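Local structure of AncCDT-1 (Synthetic construct, 5T0W) at residues Thr29-Asp32 and Phe36-Lys39; Val67-Asp72 and Gly81-Val86. The protein binds the amino acid arginine in the cleft of a periplasmic solute-binding fold and probably served in amino acid transport, as a reconstructed precursor of cyclohexadienyl dehydratase. One frame throughout, in Å; residues are numbered along the deposited sequence.

Interaction 1 of 2, residues Thr29-Asp32 and Phe36-Lys39. With ARG (arginine), chain E.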
loop_
_atom_site.group_PDB
_atom_site.type_symbol
_atom_site.label_atom_id
_atom_site.label_comp_id
_atom_site.label_asym_id
_atom_site.label_seq_id
_atom_site.Cartn_x
_atom_site.Cartn_y
_atom_site.Cartn_z
ATOM N N THR A 29 -4.492 -5.561 -7.348
ATOM C CA THR A 29 -4.471 -4.290 -6.611
ATOM C C THR A 29 -5.748 -4.141 -5.704
ATOM O O THR A 29 -6.774 -4.711 -6.041
ATOM C CB THR A 29 -4.080 -3.121 -7.576
ATOM O OG1 THR A 29 -3.684 -1.963 -6.835
ATOM C CG2 THR A 29 -5.202 -2.755 -8.529
ATOM N N ASP A 30 -5.655 -3.478 -4.532
ATOM C CA ASP A 30 -6.782 -3.215 -3.629
ATOM C C ASP A 30 -7.027 -1.738 -3.809
ATOM O O ASP A 30 -6.375 -0.874 -3.193
ATOM C CB ASP A 30 -6.489 -3.536 -2.157
ATOM C CG ASP A 30 -7.477 -2.866 -1.208
ATOM O OD1 ASP A 30 -7.391 -1.625 -1.028
ATOM O OD2 ASP A 30 -8.356 -3.572 -0.658
ATOM N N ALA A 31 -8.000 -1.451 -4.659
ATOM C CA ALA A 31 -8.066 -0.171 -5.344
ATOM C C ALA A 31 -8.845 0.999 -4.636
ATOM O O ALA A 31 -9.373 1.952 -5.266
ATOM C CB ALA A 31 -8.544 -0.435 -6.756
ATOM N N ASP A 32 -8.888 0.930 -3.308
ATOM C CA ASP A 32 -9.227 2.115 -2.502
ATOM C C ASP A 32 -8.061 2.412 -1.602
ATOM O O ASP A 32 -8.091 2.103 -0.415
ATOM C CB ASP A 32 -10.539 2.021 -1.701
ATOM C CG ASP A 32 -11.126 3.414 -1.388
ATOM O OD1 ASP A 32 -10.387 4.424 -1.544
ATOM O OD2 ASP A 32 -12.338 3.502 -1.019
ATOM N N PHE A 36 -2.019 5.435 -4.143
ATOM C CA PHE A 36 -1.355 4.314 -4.817
ATOM C C PHE A 36 -2.233 3.664 -5.866
ATOM O O PHE A 36 -1.817 3.526 -7.021
ATOM C CB PHE A 36 -0.902 3.280 -3.803
ATOM C CG PHE A 36 0.229 3.735 -2.967
ATOM C CD1 PHE A 36 1.521 3.629 -3.436
ATOM C CD2 PHE A 36 0.004 4.305 -1.720
ATOM C CE1 PHE A 36 2.593 4.074 -2.688
ATOM C CE2 PHE A 36 1.072 4.751 -0.945
ATOM C CZ PHE A 36 2.365 4.627 -1.435
ATOM N N SER A 37 -3.455 3.289 -5.491
ATOM C CA SER A 37 -4.426 2.833 -6.482
ATOM C C SER A 37 -5.856 3.094 -6.026
ATOM O O SER A 37 -6.249 2.758 -4.896
ATOM C CB SER A 37 -4.250 1.353 -6.788
ATOM O OG SER A 37 -4.453 0.613 -5.624
ATOM N N PHE A 38 -6.632 3.693 -6.918
ATOM C CA PHE A 38 -7.991 4.058 -6.598
ATOM C C PHE A 38 -8.779 4.289 -7.875
ATOM O O PHE A 38 -8.308 4.046 -9.010
ATOM C CB PHE A 38 -8.023 5.258 -5.649
ATOM C CG PHE A 38 -7.283 6.450 -6.148
ATOM C CD1 PHE A 38 -5.909 6.501 -6.072
ATOM C CD2 PHE A 38 -7.979 7.554 -6.665
ATOM C CE1 PHE A 38 -5.224 7.617 -6.518
ATOM C CE2 PHE A 38 -7.305 8.666 -7.108
ATOM C CZ PHE A 38 -5.916 8.693 -7.047
ATOM N N LYS A 39 -10.036 4.627 -7.664
ATOM C CA LYS A 39 -10.907 5.035 -8.742
ATOM C C LYS A 39 -10.939 6.538 -8.765
ATOM O O LYS A 39 -11.001 7.175 -7.719
ATOM C CB LYS A 39 -12.316 4.489 -8.501
ATOM C CG LYS A 39 -12.393 2.974 -8.310
ATOM C CD LYS A 39 -11.510 2.190 -9.266
ATOM C CE LYS A 39 -12.006 0.747 -9.387
ATOM N NZ LYS A 39 -13.272 0.637 -10.169
HETATM N N ARG E . 1.987 -0.595 3.155
HETATM C CA ARG E . 1.077 -1.344 4.031
HETATM C C ARG E . 1.324 -2.788 3.808
HETATM O O ARG E . 0.889 -3.583 4.641
HETATM C CB ARG E . -0.355 -1.041 3.701
HETATM C CG ARG E . -0.715 -1.525 2.326
HETATM C CD ARG E . -2.219 -1.445 2.076
HETATM N NE ARG E . -2.472 -1.315 0.651
HETATM C CZ ARG E . -3.679 -1.339 0.108
HETATM N NH1 ARG E . -3.827 -1.184 -1.213
HETATM N NH2 ARG E . -4.740 -1.507 0.886
HETATM O OXT ARG E . 1.938 -3.163 2.789
#
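Ser-37 reaches across to Thr-29 and ties the loop that carries Asp-30 to the segment entering strand 38-39. Followed outward, its CB first meets Thr-29 OG1, 3.4 Å away, and its OG then donates a hydrogen bond of 2.9 Å to Thr-29 OG1. The hydroxyl stands between the backbone N and the carbonyl carbon (chi1 61°), the rotation that turns it to the threonine. On the other side, Thr-29 OG1 lies anti to its own N (chi1 -164°) and is also hydrogen-bonded to Met-87 O, so this buried hydroxyl has two partners, Ser-37 OG and Met-87 O. A classic beta bulge sets Phe-36 and Ser-37 together opposite Tyr-33, in the first lobe of a family 3 solute-binding protein, where the chain leaves strand 24-29 to line the arginine pocket. Here Asp-30 turns its side chain from Ser-37 to the ligand guanidinium. One weak bond runs from ligand NH2 to Asp-30 OD1 at 3.3 Å, another from ligand NH1 to Asp-30 O at 3.2 Å, so backbone and carboxylate each take one terminal nitrogen. The opposite charges probably strengthen this grip, while Asp-30 OD2 accepts a weak bond from Trp-71 N. Farther along, Ala-31 CA makes a CA-H...O contact of 3.5 Å with Ser-37 O, and Ala-31 CB packs on Tyr-45 of the neighbouring strand 45-46.

Interaction 2 of 2, residues Val67-Asp72 and Gly81-Val86. With ARG (arginine), chain E.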
loop_
_atom_site.group_PDB
_atom_site.type_symbol
_atom_site.label_atom_id
_atom_site.label_comp_id
_atom_site.label_asym_id
_atom_site.label_seq_id
_atom_site.Cartn_x
_atom_site.Cartn_y
_atom_site.Cartn_z
ATOM N N VAL A 67 -6.924 -6.400 -11.321
ATOM C CA VAL A 67 -7.749 -7.394 -10.656
ATOM C C VAL A 67 -8.029 -6.910 -9.246
ATOM O O VAL A 67 -7.176 -7.013 -8.359
ATOM C CB VAL A 67 -7.055 -8.774 -10.632
ATOM C CG1 VAL A 67 -7.903 -9.787 -9.874
ATOM C CG2 VAL A 67 -6.816 -9.254 -12.045
ATOM N N PRO A 68 -9.231 -6.353 -9.029
ATOM C CA PRO A 68 -9.502 -5.783 -7.711
ATOM C C PRO A 68 -9.461 -6.932 -6.721
ATOM O O PRO A 68 -9.966 -7.980 -7.027
ATOM C CB PRO A 68 -10.908 -5.190 -7.855
ATOM C CG PRO A 68 -11.503 -5.915 -8.985
ATOM C CD PRO A 68 -10.378 -6.191 -9.935
ATOM N N THR A 69 -8.801 -6.722 -5.579
ATOM C CA THR A 69 -8.601 -7.774 -4.600
ATOM C C THR A 69 -8.630 -7.186 -3.226
ATOM O O THR A 69 -8.129 -6.085 -3.012
ATOM C CB THR A 69 -7.255 -8.441 -4.803
ATOM O OG1 THR A 69 -7.170 -8.939 -6.150
ATOM C CG2 THR A 69 -7.073 -9.583 -3.829
ATOM N N THR A 70 -9.236 -7.904 -2.290
ATOM C CA THR A 70 -9.260 -7.477 -0.884
ATOM C C THR A 70 -7.855 -7.575 -0.317
ATOM O O THR A 70 -7.198 -8.574 -0.520
ATOM C CB THR A 70 -10.216 -8.364 -0.045
ATOM O OG1 THR A 70 -11.547 -8.207 -0.552
ATOM C CG2 THR A 70 -10.196 -7.978 1.464
ATOM N N TRP A 71 -7.388 -6.544 0.372
ATOM C CA TRP A 71 -6.013 -6.538 0.882
ATOM C C TRP A 71 -5.631 -7.807 1.676
ATOM O O TRP A 71 -4.575 -8.396 1.459
ATOM C CB TRP A 71 -5.773 -5.321 1.767
ATOM C CG TRP A 71 -4.412 -5.322 2.278
ATOM C CD1 TRP A 71 -4.029 -5.565 3.563
ATOM C CD2 TRP A 71 -3.209 -5.155 1.523
ATOM N NE1 TRP A 71 -2.684 -5.549 3.638
ATOM C CE2 TRP A 71 -2.150 -5.295 2.410
ATOM C CE3 TRP A 71 -2.931 -4.892 0.194
ATOM C CZ2 TRP A 71 -0.841 -5.178 2.029
ATOM C CZ3 TRP A 71 -1.599 -4.787 -0.193
ATOM C CH2 TRP A 71 -0.580 -4.919 0.721
ATOM N N ASP A 72 -6.490 -8.222 2.586
ATOM C CA ASP A 72 -6.154 -9.316 3.489
ATOM C C ASP A 72 -5.793 -10.605 2.762
ATOM O O ASP A 72 -4.901 -11.310 3.191
ATOM C CB ASP A 72 -7.299 -9.588 4.461
ATOM C CG ASP A 72 -6.869 -10.482 5.609
ATOM O OD1 ASP A 72 -5.900 -10.100 6.315
ATOM O OD2 ASP A 72 -7.507 -11.559 5.802
ATOM N N GLY A 81 -2.571 -17.803 -8.317
ATOM C CA GLY A 81 -2.632 -17.426 -9.711
ATOM C C GLY A 81 -3.802 -16.588 -10.148
ATOM O O GLY A 81 -4.195 -16.650 -11.300
ATOM N N LYS A 82 -4.373 -15.794 -9.258
ATOM C CA LYS A 82 -5.452 -14.884 -9.660
ATOM C C LYS A 82 -4.940 -13.700 -10.468
ATOM O O LYS A 82 -5.706 -13.049 -11.179
ATOM C CB LYS A 82 -6.221 -14.382 -8.441
ATOM C CG LYS A 82 -6.949 -15.497 -7.703
ATOM C CD LYS A 82 -8.395 -15.136 -7.478
ATOM C CE LYS A 82 -9.129 -16.321 -6.877
ATOM N NZ LYS A 82 -9.517 -17.295 -7.948
ATOM N N PHE A 83 -3.649 -13.421 -10.345
ATOM C CA PHE A 83 -3.015 -12.417 -11.149
ATOM C C PHE A 83 -1.518 -12.668 -11.105
ATOM O O PHE A 83 -1.055 -13.517 -10.365
ATOM C CB PHE A 83 -3.361 -11.008 -10.633
ATOM C CG PHE A 83 -3.243 -10.860 -9.143
ATOM C CD1 PHE A 83 -2.008 -10.806 -8.544
ATOM C CD2 PHE A 83 -4.377 -10.764 -8.347
ATOM C CE1 PHE A 83 -1.893 -10.670 -7.175
ATOM C CE2 PHE A 83 -4.280 -10.638 -6.975
ATOM C CZ PHE A 83 -3.025 -10.590 -6.385
ATOM N N ASP A 84 -0.756 -11.882 -11.866
ATOM C CA ASP A 84 0.691 -12.102 -11.967
ATOM C C ASP A 84 1.538 -11.349 -10.997
ATOM O O ASP A 84 2.623 -11.795 -10.685
ATOM C CB ASP A 84 1.159 -11.706 -13.352
ATOM C CG ASP A 84 0.363 -12.362 -14.414
ATOM O OD1 ASP A 84 0.293 -13.618 -14.373
ATOM O OD2 ASP A 84 -0.199 -11.624 -15.251
ATOM N N ILE A 85 1.075 -10.199 -10.530
ATOM C CA ILE A 85 1.940 -9.315 -9.753
ATOM C C ILE A 85 1.126 -8.399 -8.863
ATOM O O ILE A 85 0.074 -7.889 -9.280
ATOM C CB ILE A 85 2.845 -8.478 -10.691
ATOM C CG1 ILE A 85 3.807 -7.576 -9.914
ATOM C CG2 ILE A 85 2.014 -7.602 -11.631
ATOM C CD1 ILE A 85 5.002 -7.133 -10.725
ATOM N N VAL A 86 1.605 -8.168 -7.642
ATOM C CA VAL A 86 0.939 -7.228 -6.707
ATOM C C VAL A 86 1.559 -5.829 -6.855
ATOM O O VAL A 86 2.739 -5.670 -6.661
ATOM C CB VAL A 86 1.089 -7.688 -5.258
ATOM C CG1 VAL A 86 0.459 -6.701 -4.318
ATOM C CG2 VAL A 86 0.477 -9.056 -5.071
HETATM N N ARG E . 1.987 -0.595 3.155
HETATM C CA ARG E . 1.077 -1.344 4.031
HETATM C C ARG E . 1.324 -2.788 3.808
HETATM O O ARG E . 0.889 -3.583 4.641
HETATM C CB ARG E . -0.355 -1.041 3.701
HETATM C CG ARG E . -0.715 -1.525 2.326
HETATM C CD ARG E . -2.219 -1.445 2.076
HETATM N NE ARG E . -2.472 -1.315 0.651
HETATM C CZ ARG E . -3.679 -1.339 0.108
HETATM N NH1 ARG E . -3.827 -1.184 -1.213
HETATM N NH2 ARG E . -4.740 -1.507 0.886
HETATM O OXT ARG E . 1.938 -3.163 2.789
#
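A small, mainly apolar contact joins the end of strand 63-68 to the turn between helix 74-79 and strand 85-86, with no hydrogen bond between the two segments. Val-67 CG1 lies at the edge of the Phe-83 ring, near its plane, 4.0 Å from CD2. Its other methyl, CG2, rests 4.0 Å from Lys-82 O. Thr-69 brings OG1 obliquely to the same ring, 3.5 Å from Phe-83 CE2, and that hydroxyl donates to Val-67 O at 2.9 Å from above the carbonyl plane. In the parallel sheet, strand 24-29 runs between 63-68 and 85-86, so Phe-83, just before strand 85-86, reaches Val-67 across the middle strand, where it also touches Arg-26, while Gly-81, with positive phi, is the C-prime residue of the Schellman motif ending helix 74-79. Past Thr-69 the chain delivers Trp-71 to the ligand: CG anti to N (chi1 180°) lays the indole along the arginine, whose CD sits 3.7 Å above the ring plane, over its centre. Replacing Trp-71 by an alanine removes the indole, and the aliphatic chain and guanidinium of the ligand would probably lose their cover on that side and Gly-141 O its NE1 donor.

Interaction 1 starts at the end of the central strand 24-29, whereas interaction 2 joins the end of strand 63-68 on one side of it to the turn leading into strand 85-86 on the other; each sends one residue to the same arginine from a loop after a strand. Interaction 1 is the more buried and the more polar across its segments, joined by hydroxyls; interaction 2, farther from the chain centre, relies on apolar packing; each has an exposed lysine at its margin, Lys-39 and Lys-82. They join directly through the parallel pairing of strands 24-29 and 63-68: Thr-29 O probably accepts a hydrogen bond from Thr-69 N at 2.9 Å, and Thr-29 N probably donates one to Val-67 O.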